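Nitrite oxidoreductase subunit A (Kuenenia stuttgartiensis, PDB 7B04) is a NarG-like member of the molybdopterin oxidoreductase family and holds an iron/sulfur cluster, a molybdenum atom and two MD1 groups. Local coordinates at residues F63-P69 and S699-F703; H73-I77 and I717-G721; N109-R113 and S713-Q718. One frame throughout, in Å; residues are numbered along the deposited sequence.

Interaction 1 of 3, residues F63-P69 and S699-F703. With SF4 (iron/sulfur cluster), chain C; MD1 (phosphoric acid 4-(2-amino-4-oxo-3,4,5,6,-tetrahydro-pteridin-6-yl)-2-hydroxy-3,4-dimercapto-but-3-en-yl ester guanylate ester), chain D.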
loop_
_atom_site.group_PDB
_atom_site.type_symbol
_atom_site.label_atom_id
_atom_site.label_comp_id
_atom_site.label_asym_id
_atom_site.label_seq_id
_atom_site.Cartn_x
_atom_site.Cartn_y
_atom_site.Cartn_z
ATOM N N PHE B 63 15.630 11.758 -13.576
ATOM C CA PHE B 63 14.964 11.303 -14.784
ATOM C C PHE B 63 13.509 11.011 -14.464
ATOM O O PHE B 63 13.094 10.983 -13.302
ATOM C CB PHE B 63 15.721 10.110 -15.420
ATOM C CG PHE B 63 15.444 8.760 -14.808
ATOM C CD1 PHE B 63 16.371 8.172 -13.961
ATOM C CD2 PHE B 63 14.317 8.040 -15.151
ATOM C CE1 PHE B 63 16.141 6.910 -13.423
ATOM C CE2 PHE B 63 14.084 6.785 -14.615
ATOM C CZ PHE B 63 14.999 6.220 -13.753
ATOM N N THR B 64 12.726 10.853 -15.527
ATOM C CA THR B 64 11.280 10.742 -15.421
ATOM C C THR B 64 10.737 9.526 -16.164
ATOM O O THR B 64 11.094 9.293 -17.321
ATOM C CB THR B 64 10.656 12.032 -15.967
ATOM O OG1 THR B 64 10.725 13.054 -14.965
ATOM C CG2 THR B 64 9.237 11.822 -16.378
ATOM N N TYR B 65 9.866 8.763 -15.503
ATOM C CA TYR B 65 9.177 7.635 -16.123
ATOM C C TYR B 65 7.744 7.597 -15.598
ATOM O O TYR B 65 7.304 8.481 -14.857
ATOM C CB TYR B 65 9.899 6.302 -15.875
ATOM C CG TYR B 65 9.924 5.858 -14.430
ATOM C CD1 TYR B 65 10.751 6.479 -13.507
ATOM C CD2 TYR B 65 9.110 4.822 -13.988
ATOM C CE1 TYR B 65 10.780 6.073 -12.190
ATOM C CE2 TYR B 65 9.126 4.415 -12.669
ATOM C CZ TYR B 65 9.963 5.047 -11.774
ATOM O OH TYR B 65 9.992 4.649 -10.458
ATOM N N CYS B 66 7.012 6.555 -15.989
ATOM C CA CYS B 66 5.632 6.345 -15.574
ATOM C C CYS B 66 5.521 4.977 -14.915
ATOM O O CYS B 66 5.873 3.961 -15.524
ATOM C CB CYS B 66 4.679 6.448 -16.767
ATOM S SG CYS B 66 2.941 6.105 -16.386
ATOM N N CYS B 67 5.045 4.953 -13.670
ATOM C CA CYS B 67 4.748 3.705 -12.976
ATOM C C CYS B 67 3.378 3.209 -13.423
ATOM O O CYS B 67 2.380 3.920 -13.265
ATOM C CB CYS B 67 4.785 3.927 -11.465
ATOM S SG CYS B 67 4.373 2.481 -10.468
ATOM N N SER B 68 3.320 2.018 -14.017
ATOM C CA SER B 68 2.079 1.518 -14.615
ATOM C C SER B 68 1.819 0.057 -14.257
ATOM O O SER B 68 1.890 -0.831 -15.115
ATOM C CB SER B 68 2.129 1.709 -16.132
ATOM O OG SER B 68 0.871 1.451 -16.708
ATOM N N PRO B 69 1.536 -0.239 -12.979
ATOM C CA PRO B 69 1.282 -1.635 -12.595
ATOM C C PRO B 69 -0.182 -2.049 -12.508
ATOM O O PRO B 69 -0.491 -2.834 -11.612
ATOM C CB PRO B 69 1.926 -1.708 -11.209
ATOM C CG PRO B 69 1.629 -0.359 -10.631
ATOM C CD PRO B 69 1.641 0.628 -11.791
ATOM N N SER B 699 11.756 -3.401 -16.922
ATOM C CA SER B 699 10.806 -2.705 -16.069
ATOM C C SER B 699 10.579 -1.292 -16.605
ATOM O O SER B 699 11.170 -0.875 -17.605
ATOM C CB SER B 699 11.308 -2.680 -14.627
ATOM O OG SER B 699 12.502 -1.927 -14.515
ATOM N N TRP B 700 9.709 -0.538 -15.929
ATOM C CA TRP B 700 9.356 0.787 -16.428
ATOM C C TRP B 700 10.543 1.739 -16.429
ATOM O O TRP B 700 10.527 2.729 -17.168
ATOM C CB TRP B 700 8.212 1.392 -15.611
ATOM C CG TRP B 700 7.067 0.465 -15.394
ATOM C CD1 TRP B 700 6.309 -0.144 -16.351
ATOM C CD2 TRP B 700 6.535 0.051 -14.135
ATOM N NE1 TRP B 700 5.341 -0.921 -15.761
ATOM C CE2 TRP B 700 5.459 -0.816 -14.401
ATOM C CE3 TRP B 700 6.867 0.328 -12.807
ATOM C CZ2 TRP B 700 4.715 -1.409 -13.388
ATOM C CZ3 TRP B 700 6.128 -0.260 -11.804
ATOM C CH2 TRP B 700 5.066 -1.119 -12.098
ATOM N N VAL B 701 11.575 1.464 -15.625
ATOM C CA VAL B 701 12.752 2.328 -15.593
ATOM C C VAL B 701 13.862 1.848 -16.512
ATOM O O VAL B 701 14.867 2.560 -16.672
ATOM C CB VAL B 701 13.335 2.451 -14.171
ATOM C CG1 VAL B 701 12.333 3.097 -13.246
ATOM C CG2 VAL B 701 13.754 1.086 -13.648
ATOM N N GLU B 702 13.727 0.672 -17.117
ATOM C CA GLU B 702 14.730 0.174 -18.049
ATOM C C GLU B 702 14.156 0.004 -19.450
ATOM O O GLU B 702 14.570 -0.881 -20.196
ATOM C CB GLU B 702 15.318 -1.151 -17.571
ATOM C CG GLU B 702 15.321 -1.346 -16.071
ATOM C CD GLU B 702 15.459 -2.805 -15.690
ATOM O OE1 GLU B 702 14.421 -3.473 -15.506
ATOM O OE2 GLU B 702 16.604 -3.290 -15.594
ATOM N N PHE B 703 13.242 0.879 -19.857
ATOM C CA PHE B 703 12.640 0.738 -21.173
ATOM C C PHE B 703 13.615 1.278 -22.208
ATOM O O PHE B 703 14.108 2.401 -22.076
ATOM C CB PHE B 703 11.315 1.497 -21.255
ATOM C CG PHE B 703 10.123 0.721 -20.765
ATOM C CD1 PHE B 703 10.206 -0.638 -20.518
ATOM C CD2 PHE B 703 8.910 1.356 -20.570
ATOM C CE1 PHE B 703 9.101 -1.342 -20.073
ATOM C CE2 PHE B 703 7.805 0.658 -20.126
ATOM C CZ PHE B 703 7.900 -0.692 -19.877
HETATM FE FE1 SF4 C . 0.425 3.233 -8.546
HETATM FE FE2 SF4 C . 3.013 3.792 -9.216
HETATM FE FE3 SF4 C . 2.050 4.507 -6.756
HETATM FE FE4 SF4 C . 1.188 5.825 -8.987
HETATM S S1 SF4 C . 3.308 5.778 -8.158
HETATM S S2 SF4 C . -0.101 5.053 -7.271
HETATM S S3 SF4 C . 1.163 4.131 -10.507
HETATM S S4 SF4 C . 2.296 2.387 -7.568
HETATM P PB MD1 D . -2.675 -9.200 -12.306
HETATM O O3B MD1 D . -1.816 -8.498 -11.091
HETATM O O1B MD1 D . -2.195 -10.622 -12.455
HETATM O O2B MD1 D . -2.414 -8.450 -13.590
HETATM O O3A MD1 D . -4.303 -9.197 -12.020
HETATM C C10 MD1 D . -4.895 -8.306 -11.119
HETATM C C11 MD1 D . -6.047 -9.033 -10.365
HETATM O O11 MD1 D . -5.498 -9.561 -8.950
HETATM C C12 MD1 D . -7.115 -8.243 -10.241
HETATM S S12 MD1 D . -6.995 -6.515 -10.787
HETATM C C13 MD1 D . -8.503 -8.661 -9.670
HETATM S S13 MD1 D . -9.720 -7.312 -9.649
HETATM C C14 MD1 D . -8.947 -9.945 -9.146
HETATM N N15 MD1 D . -9.089 -9.722 -7.567
HETATM C C16 MD1 D . -9.171 -10.888 -6.778
HETATM C C15 MD1 D . -9.577 -10.763 -5.353
HETATM O O14 MD1 D . -9.836 -9.695 -4.909
HETATM N N17 MD1 D . -9.661 -11.972 -4.492
HETATM C C17 MD1 D . -9.317 -13.361 -5.072
HETATM N N16 MD1 D . -9.404 -14.540 -4.232
HETATM N N18 MD1 D . -8.906 -13.502 -6.517
HETATM C C20 MD1 D . -8.822 -12.346 -7.370
HETATM N N8 MD1 D . -8.427 -12.533 -8.704
HETATM C C7 MD1 D . -8.255 -11.208 -9.583
HETATM P PA MD1 D . -0.194 -8.202 -11.182
HETATM O O1A MD1 D . 0.176 -7.030 -10.307
HETATM O O2A MD1 D . 0.517 -9.433 -10.702
HETATM O "O5'" MD1 D . 0.348 -7.941 -12.714
HETATM C "C5'" MD1 D . 1.658 -7.459 -12.827
HETATM C "C4'" MD1 D . 2.657 -8.628 -13.131
HETATM O "O4'" MD1 D . 3.545 -8.249 -14.351
HETATM C "C1'" MD1 D . 4.921 -7.836 -13.745
HETATM N N9 MD1 D . 5.387 -6.538 -14.306
HETATM C C4 MD1 D . 5.714 -6.478 -15.586
HETATM N N3 MD1 D . 5.704 -7.515 -16.649
HETATM C C2 MD1 D . 6.121 -7.163 -18.000
HETATM N N2 MD1 D . 6.109 -8.177 -19.029
HETATM N N1 MD1 D . 6.542 -5.823 -18.319
HETATM C C6 MD1 D . 6.548 -4.831 -17.291
HETATM O O6 MD1 D . 6.893 -3.728 -17.546
HETATM C C5 MD1 D . 6.108 -5.205 -15.868
HETATM N N7 MD1 D . 6.018 -4.501 -14.746
HETATM C C8 MD1 D . 5.571 -5.318 -13.767
HETATM C "C2'" MD1 D . 4.739 -7.756 -12.488
HETATM O "O2'" MD1 D . 5.939 -8.184 -11.777
HETATM C "C3'" MD1 D . 3.479 -8.783 -12.164
HETATM O "O3'" MD1 D . 3.977 -10.152 -12.124
#

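Interaction 2 of 3, residues H73-I77 and I717-G721. With SF4 (iron/sulfur cluster), chain C.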
loop_
_atom_site.group_PDB
_atom_site.type_symbol
_atom_site.label_atom_id
_atom_site.label_comp_id
_atom_site.label_asym_id
_atom_site.label_seq_id
_atom_site.Cartn_x
_atom_site.Cartn_y
_atom_site.Cartn_z
ATOM N N HIS B 73 -3.685 4.535 -11.957
ATOM C CA HIS B 73 -3.268 5.914 -11.775
ATOM C C HIS B 73 -2.167 6.351 -12.727
ATOM O O HIS B 73 -2.144 7.520 -13.116
ATOM C CB HIS B 73 -2.832 6.135 -10.324
ATOM C CG HIS B 73 -3.919 5.847 -9.337
ATOM N ND1 HIS B 73 -5.006 6.675 -9.165
ATOM C CD2 HIS B 73 -4.101 4.811 -8.486
ATOM C CE1 HIS B 73 -5.805 6.165 -8.243
ATOM N NE2 HIS B 73 -5.278 5.034 -7.814
ATOM N N ALA B 74 -1.270 5.439 -13.114
ATOM C CA ALA B 74 -0.222 5.710 -14.101
ATOM C C ALA B 74 0.536 6.992 -13.769
ATOM O O ALA B 74 0.665 7.903 -14.591
ATOM C CB ALA B 74 -0.805 5.767 -15.514
ATOM N N CYS B 75 1.039 7.059 -12.539
ATOM C CA CYS B 75 1.670 8.277 -12.052
ATOM C C CYS B 75 2.904 8.629 -12.873
ATOM O O CYS B 75 3.630 7.758 -13.360
ATOM C CB CYS B 75 2.056 8.120 -10.580
ATOM S SG CYS B 75 0.655 7.984 -9.449
ATOM N N ARG B 76 3.142 9.932 -13.009
ATOM C CA ARG B 76 4.345 10.447 -13.645
ATOM C C ARG B 76 5.392 10.661 -12.561
ATOM O O ARG B 76 5.146 11.368 -11.579
ATOM C CB ARG B 76 4.050 11.744 -14.393
ATOM C CG ARG B 76 5.279 12.402 -14.955
ATOM C CD ARG B 76 5.976 11.486 -15.934
ATOM N NE ARG B 76 5.289 11.354 -17.212
ATOM C CZ ARG B 76 5.742 10.616 -18.219
ATOM N NH1 ARG B 76 6.886 9.955 -18.098
ATOM N NH2 ARG B 76 5.057 10.542 -19.353
ATOM N N ILE B 77 6.558 10.053 -12.748
ATOM C CA ILE B 77 7.497 9.818 -11.664
ATOM C C ILE B 77 8.826 10.509 -11.935
ATOM O O ILE B 77 9.309 10.516 -13.071
ATOM C CB ILE B 77 7.689 8.296 -11.520
ATOM C CG1 ILE B 77 6.336 7.619 -11.284
ATOM C CG2 ILE B 77 8.642 7.994 -10.440
ATOM C CD1 ILE B 77 6.016 7.357 -9.848
ATOM N N ILE B 717 -2.318 11.459 -20.411
ATOM C CA ILE B 717 -1.551 10.593 -21.296
ATOM C C ILE B 717 -0.099 10.650 -20.847
ATOM O O ILE B 717 0.442 11.739 -20.624
ATOM C CB ILE B 717 -1.678 11.022 -22.767
ATOM C CG1 ILE B 717 -3.121 10.887 -23.250
ATOM C CG2 ILE B 717 -0.739 10.208 -23.643
ATOM C CD1 ILE B 717 -3.346 11.532 -24.596
ATOM N N GLN B 718 0.532 9.488 -20.709
ATOM C CA GLN B 718 1.936 9.402 -20.329
ATOM C C GLN B 718 2.653 8.531 -21.351
ATOM O O GLN B 718 2.266 7.376 -21.563
ATOM C CB GLN B 718 2.107 8.839 -18.908
ATOM C CG GLN B 718 1.040 9.279 -17.905
ATOM C CD GLN B 718 1.483 10.415 -16.994
ATOM O OE1 GLN B 718 2.587 10.946 -17.126
ATOM N NE2 GLN B 718 0.621 10.779 -16.050
ATOM N N ILE B 719 3.699 9.082 -21.968
ATOM C CA ILE B 719 4.581 8.352 -22.878
ATOM C C ILE B 719 5.987 8.423 -22.298
ATOM O O ILE B 719 6.453 9.508 -21.925
ATOM C CB ILE B 719 4.572 8.921 -24.309
ATOM C CG1 ILE B 719 3.143 9.110 -24.825
ATOM C CG2 ILE B 719 5.315 7.983 -25.243
ATOM C CD1 ILE B 719 3.064 9.418 -26.318
ATOM N N TRP B 720 6.642 7.269 -22.179
ATOM C CA TRP B 720 7.952 7.224 -21.547
ATOM C C TRP B 720 8.799 6.113 -22.163
ATOM O O TRP B 720 8.304 5.229 -22.874
ATOM C CB TRP B 720 7.821 7.049 -20.041
ATOM C CG TRP B 720 7.536 5.664 -19.601
ATOM C CD1 TRP B 720 8.420 4.788 -19.049
ATOM C CD2 TRP B 720 6.277 4.982 -19.668
ATOM N NE1 TRP B 720 7.787 3.606 -18.754
ATOM C CE2 TRP B 720 6.472 3.698 -19.129
ATOM C CE3 TRP B 720 5.007 5.333 -20.129
ATOM C CZ2 TRP B 720 5.447 2.764 -19.035
ATOM C CZ3 TRP B 720 3.990 4.400 -20.037
ATOM C CH2 TRP B 720 4.216 3.133 -19.494
ATOM N N GLY B 721 10.102 6.227 -21.953
ATOM C CA GLY B 721 11.080 5.239 -22.377
ATOM C C GLY B 721 12.445 5.831 -22.666
ATOM O O GLY B 721 12.597 7.023 -22.927
HETATM FE FE1 SF4 C . 0.425 3.233 -8.546
HETATM FE FE2 SF4 C . 3.013 3.792 -9.216
HETATM FE FE3 SF4 C . 2.050 4.507 -6.756
HETATM FE FE4 SF4 C . 1.188 5.825 -8.987
HETATM S S1 SF4 C . 3.308 5.778 -8.158
HETATM S S2 SF4 C . -0.101 5.053 -7.271
HETATM S S3 SF4 C . 1.163 4.131 -10.507
HETATM S S4 SF4 C . 2.296 2.387 -7.568
#

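Interaction 3 of 3, residues N109-R113 and S713-Q718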
loop_
_atom_site.group_PDB
_atom_site.type_symbol
_atom_site.label_atom_id
_atom_site.label_comp_id
_atom_site.label_asym_id
_atom_site.label_seq_id
_atom_site.Cartn_x
_atom_site.Cartn_y
_atom_site.Cartn_z
ATOM N N ASN B 109 -4.189 21.145 -8.082
ATOM C CA ASN B 109 -4.937 20.391 -7.086
ATOM C C ASN B 109 -4.820 18.889 -7.288
ATOM O O ASN B 109 -5.289 18.125 -6.438
ATOM C CB ASN B 109 -6.410 20.791 -7.110
ATOM C CG ASN B 109 -6.644 22.219 -6.657
ATOM O OD1 ASN B 109 -5.863 22.776 -5.886
ATOM N ND2 ASN B 109 -7.725 22.820 -7.135
ATOM N N TRP B 110 -4.140 18.470 -8.341
ATOM C CA TRP B 110 -4.002 17.030 -8.660
ATOM C C TRP B 110 -2.770 16.459 -7.960
ATOM O O TRP B 110 -2.644 15.268 -7.889
ATOM C CB TRP B 110 -3.870 16.886 -10.177
ATOM C CG TRP B 110 -5.131 16.714 -10.965
ATOM C CD1 TRP B 110 -5.818 17.686 -11.609
ATOM C CD2 TRP B 110 -5.816 15.491 -11.273
ATOM N NE1 TRP B 110 -6.894 17.166 -12.264
ATOM C CE2 TRP B 110 -6.920 15.822 -12.070
ATOM C CE3 TRP B 110 -5.617 14.152 -10.943
ATOM C CZ2 TRP B 110 -7.818 14.874 -12.532
ATOM C CZ3 TRP B 110 -6.517 13.218 -11.379
ATOM C CH2 TRP B 110 -7.598 13.576 -12.168
ATOM N N ASN B 111 -1.936 17.331 -7.413
ATOM C CA ASN B 111 -0.636 17.021 -6.772
ATOM C C ASN B 111 -0.841 16.342 -5.421
ATOM O O ASN B 111 -1.905 16.499 -4.864
ATOM C CB ASN B 111 0.160 18.308 -6.563
ATOM C CG ASN B 111 0.813 18.852 -7.807
ATOM O OD1 ASN B 111 0.695 18.294 -8.868
ATOM N ND2 ASN B 111 1.506 19.954 -7.694
ATOM N N PRO B 112 0.175 15.710 -4.798
ATOM C CA PRO B 112 1.311 15.057 -5.454
ATOM C C PRO B 112 0.970 13.750 -6.175
ATOM O O PRO B 112 1.536 13.457 -7.154
ATOM C CB PRO B 112 2.293 14.893 -4.307
ATOM C CG PRO B 112 1.426 14.645 -3.144
ATOM C CD PRO B 112 0.234 15.523 -3.373
ATOM N N ARG B 113 0.079 12.982 -5.578
ATOM C CA ARG B 113 -0.481 11.758 -6.181
ATOM C C ARG B 113 0.533 10.644 -6.474
ATOM O O ARG B 113 0.920 10.490 -7.599
ATOM C CB ARG B 113 -1.420 12.216 -7.296
ATOM C CG ARG B 113 -1.540 11.308 -8.496
ATOM C CD ARG B 113 -2.329 12.134 -9.440
ATOM N NE ARG B 113 -1.763 11.776 -10.691
ATOM C CZ ARG B 113 -2.195 10.766 -11.374
ATOM N NH1 ARG B 113 -1.651 10.468 -12.532
ATOM N NH2 ARG B 113 -3.203 10.077 -10.899
ATOM N N SER B 713 -9.264 6.799 -14.627
ATOM C CA SER B 713 -9.519 7.642 -13.439
ATOM C C SER B 713 -8.910 9.028 -13.624
ATOM O O SER B 713 -9.130 9.880 -12.780
ATOM C CB SER B 713 -9.011 6.992 -12.212
ATOM O OG SER B 713 -7.666 6.637 -12.381
ATOM N N ASN B 714 -8.166 9.227 -14.700
ATOM C CA ASN B 714 -7.527 10.541 -14.955
ATOM C C ASN B 714 -7.486 10.793 -16.460
ATOM O O ASN B 714 -7.378 9.847 -17.221
ATOM C CB ASN B 714 -6.172 10.660 -14.267
ATOM C CG ASN B 714 -5.164 9.715 -14.851
ATOM O OD1 ASN B 714 -5.156 9.505 -16.036
ATOM N ND2 ASN B 714 -4.315 9.138 -14.038
ATOM N N PRO B 715 -7.526 12.052 -16.912
ATOM C CA PRO B 715 -7.542 12.345 -18.325
ATOM C C PRO B 715 -6.167 12.391 -18.982
ATOM O O PRO B 715 -6.100 12.684 -20.104
ATOM C CB PRO B 715 -8.100 13.761 -18.318
ATOM C CG PRO B 715 -7.583 14.349 -17.050
ATOM C CD PRO B 715 -7.655 13.216 -16.063
ATOM N N PHE B 716 -5.120 12.136 -18.220
ATOM C CA PHE B 716 -3.730 12.254 -18.707
ATOM C C PHE B 716 -3.249 11.094 -19.551
ATOM O O PHE B 716 -3.628 9.966 -19.363
ATOM C CB PHE B 716 -2.767 12.332 -17.534
ATOM C CG PHE B 716 -3.287 13.186 -16.424
ATOM C CD1 PHE B 716 -4.044 14.293 -16.705
ATOM C CD2 PHE B 716 -3.042 12.859 -15.112
ATOM C CE1 PHE B 716 -4.538 15.077 -15.687
ATOM C CE2 PHE B 716 -3.536 13.640 -14.092
ATOM C CZ PHE B 716 -4.272 14.751 -14.388
ATOM N N ILE B 717 -2.318 11.459 -20.411
ATOM C CA ILE B 717 -1.551 10.593 -21.296
ATOM C C ILE B 717 -0.099 10.650 -20.847
ATOM O O ILE B 717 0.442 11.739 -20.624
ATOM C CB ILE B 717 -1.678 11.022 -22.767
ATOM C CG1 ILE B 717 -3.121 10.887 -23.250
ATOM C CG2 ILE B 717 -0.739 10.208 -23.643
ATOM C CD1 ILE B 717 -3.346 11.532 -24.596
ATOM N N GLN B 718 0.532 9.488 -20.709
ATOM C CA GLN B 718 1.936 9.402 -20.329
ATOM C C GLN B 718 2.653 8.531 -21.351
ATOM O O GLN B 718 2.266 7.376 -21.563
ATOM C CB GLN B 718 2.107 8.839 -18.908
ATOM C CG GLN B 718 1.040 9.279 -17.905
ATOM C CD GLN B 718 1.483 10.415 -16.994
ATOM O OE1 GLN B 718 2.587 10.946 -17.126
ATOM N NE2 GLN B 718 0.621 10.779 -16.050
#

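Interaction 1 of 3, residues F63-P69 and S699-F703
Phe63, at the outer end of the contact, turns the edge of its ring to Val701, with CZ of Phe63 4.1 Å from Val701 CG1. Two residues on, Tyr65 takes the same branch over its face: Val701 CG1 stands 3.4 Å from the Tyr65 ring centroid, 10° off the normal, a CH-pi contact. A chi1 of 66° swings the Tyr65 ring to where this methyl covers it, and its CD2 also packs on CB of Trp700. Beyond it the indole of Trp700 takes over. Its CB touches Cys66 O, and the backbone from Cys67 CA to Ser68 N runs across one ring face. Cys67 SG, anti to its own backbone N (chi1 178°), binds iron FE2 of the cluster at 2.3 Å and meets the indole obliquely, 3.5 Å from Trp700 CZ3, as a sulfur-aromatic contact. Ser68 OG turns elsewhere, to Leu231 O. Pro69 ends the walk with its CB against Trp700 CH2, while Pro69 CD lies 3.8 Å from cluster atom S3. On the guanine side, Trp700 CZ2 is 3.6 Å from MD1 N7. One indole thus lies between a cysteine-ligated [4Fe-4S] cluster and MD1, the neighbourhood expected in a molybdopterin oxidoreductase.

Interaction 2 of 3, residues H73-I77 and I717-G721
Arg76, next in sequence to the cluster ligand Cys75, reaches to strand 716-720, where Gln718 and Ile719 receive its guanidinium. The link joins two three-stranded antiparallel sheets, one with Cys67 and Cys75 near the ends of its strands 61-66 and 76-82, the other built from strands 707-709, 716-720 and 798-800. CG of Arg76 is anti to the backbone N (chi1 174°), and two turns farther along the chain, about CB-CG and CG-CD, bring NE to Gln718 OE1 and NH2 to Ile719 O. Arg76 NE gives Gln718 OE1 a hydrogen bond 2.7 Å long but weak, because it is bent to 123° at the hydrogen; the guanidinium and amide planes are 57° apart. The straighter bond is that of NH2 to the carbonyl of Ile719, 3.1 Å from Arg76 NH2 to Ile719 O. That oxygen lies close to the guanidinium plane, whereas the donor stands above the plane of the carbonyl, away from its lone pairs. NH2 has a further, weak bond to Gly797 O, so two backbone carbonyls share this nitrogen. NH1 rests on CB of Trp720, whose indole lies almost perpendicular to the guanidinium; Trp720 NE1 makes a weak hydrogen bond to Trp700 O. At the other end of the Gln718 amide, NE2 approaches Ala74 O at an angle poor for bonding. On the cluster side, Cys75 SG binds iron FE4 at 2.3 Å, and Ile77 CD1 packs 3.6 Å from cluster sulfur S1.

Interaction 3 of 3, residues N109-R113 and S713-Q718
Trp110 meets Phe716 in an edge-to-face stack, with the rim of the phenylalanine directed at the indole face. The six-membered ring centroids of Trp110 and Phe716 lie 4.7 Å apart and their planes are inclined at 66°. CB of Trp110 is directed toward 713-718, and Trp110 CG comes 4.0 Å from Phe716 CZ. At the ring junction the approach tightens, Trp110 CD2 lying 3.6 Å from Phe716 CZ and Trp110 CE2 about as near. CE3 faces both CZ and CE2 of the phenylalanine. On the far rim, CZ3 and CH2 rest on CB of Asn714, while CZ2 and CH2 also touch Pro715 CD, 3.9 Å from Trp110 CZ2. NE1, also near Phe716 CZ, hydrogen-bonds to Tyr806 OH.

Arg113 comes in beside this stack. Its NH1 lies at the edge of the Phe716 ring, 3.8 Å from Phe716 CD2, and CE2 of Phe716 stands over one guanidinium face, the two planes 79° apart. Arg113 NH1 and Asn714 ND2, 3.3 Å apart, are two donors without a mutual bond; both turn to His73 O, Asn714 weakly. A salt bridge to Glu316 engages NH2, and His95 accepts from NE.

Around this pair, helix 314-321 supplies Glu316 and Trp319, the latter meeting Trp110 edge to face, and strand 798-800 backs Phe716 through Met800. Across the 109-113 loop, Asn109 and Asn111 hydrogen-bond to nitrite oxidoreductase subunit B.

The three contacts tie the cluster-bearing N-terminal part to residues 600 or more positions later. Interactions 1 and 2, with centres about 8 Å apart, both touch the same [4Fe-4S] cluster and meet through neighbouring strands: Tyr65 O lies 2.7 Å from Ile77 N, a probable hydrogen bond. Interaction 1 alone also touches the guanine of one MD1. Interactions 2 and 3, about 9 Å apart between centres, share Ile717 and Gln718; His73 O, 3.0 Å from Arg113 NH1, probably accepts a hydrogen bond there. The Arg113 side chain comes within about 6 Å of the cluster, and residues of the 109-113 segment also contact subunit B.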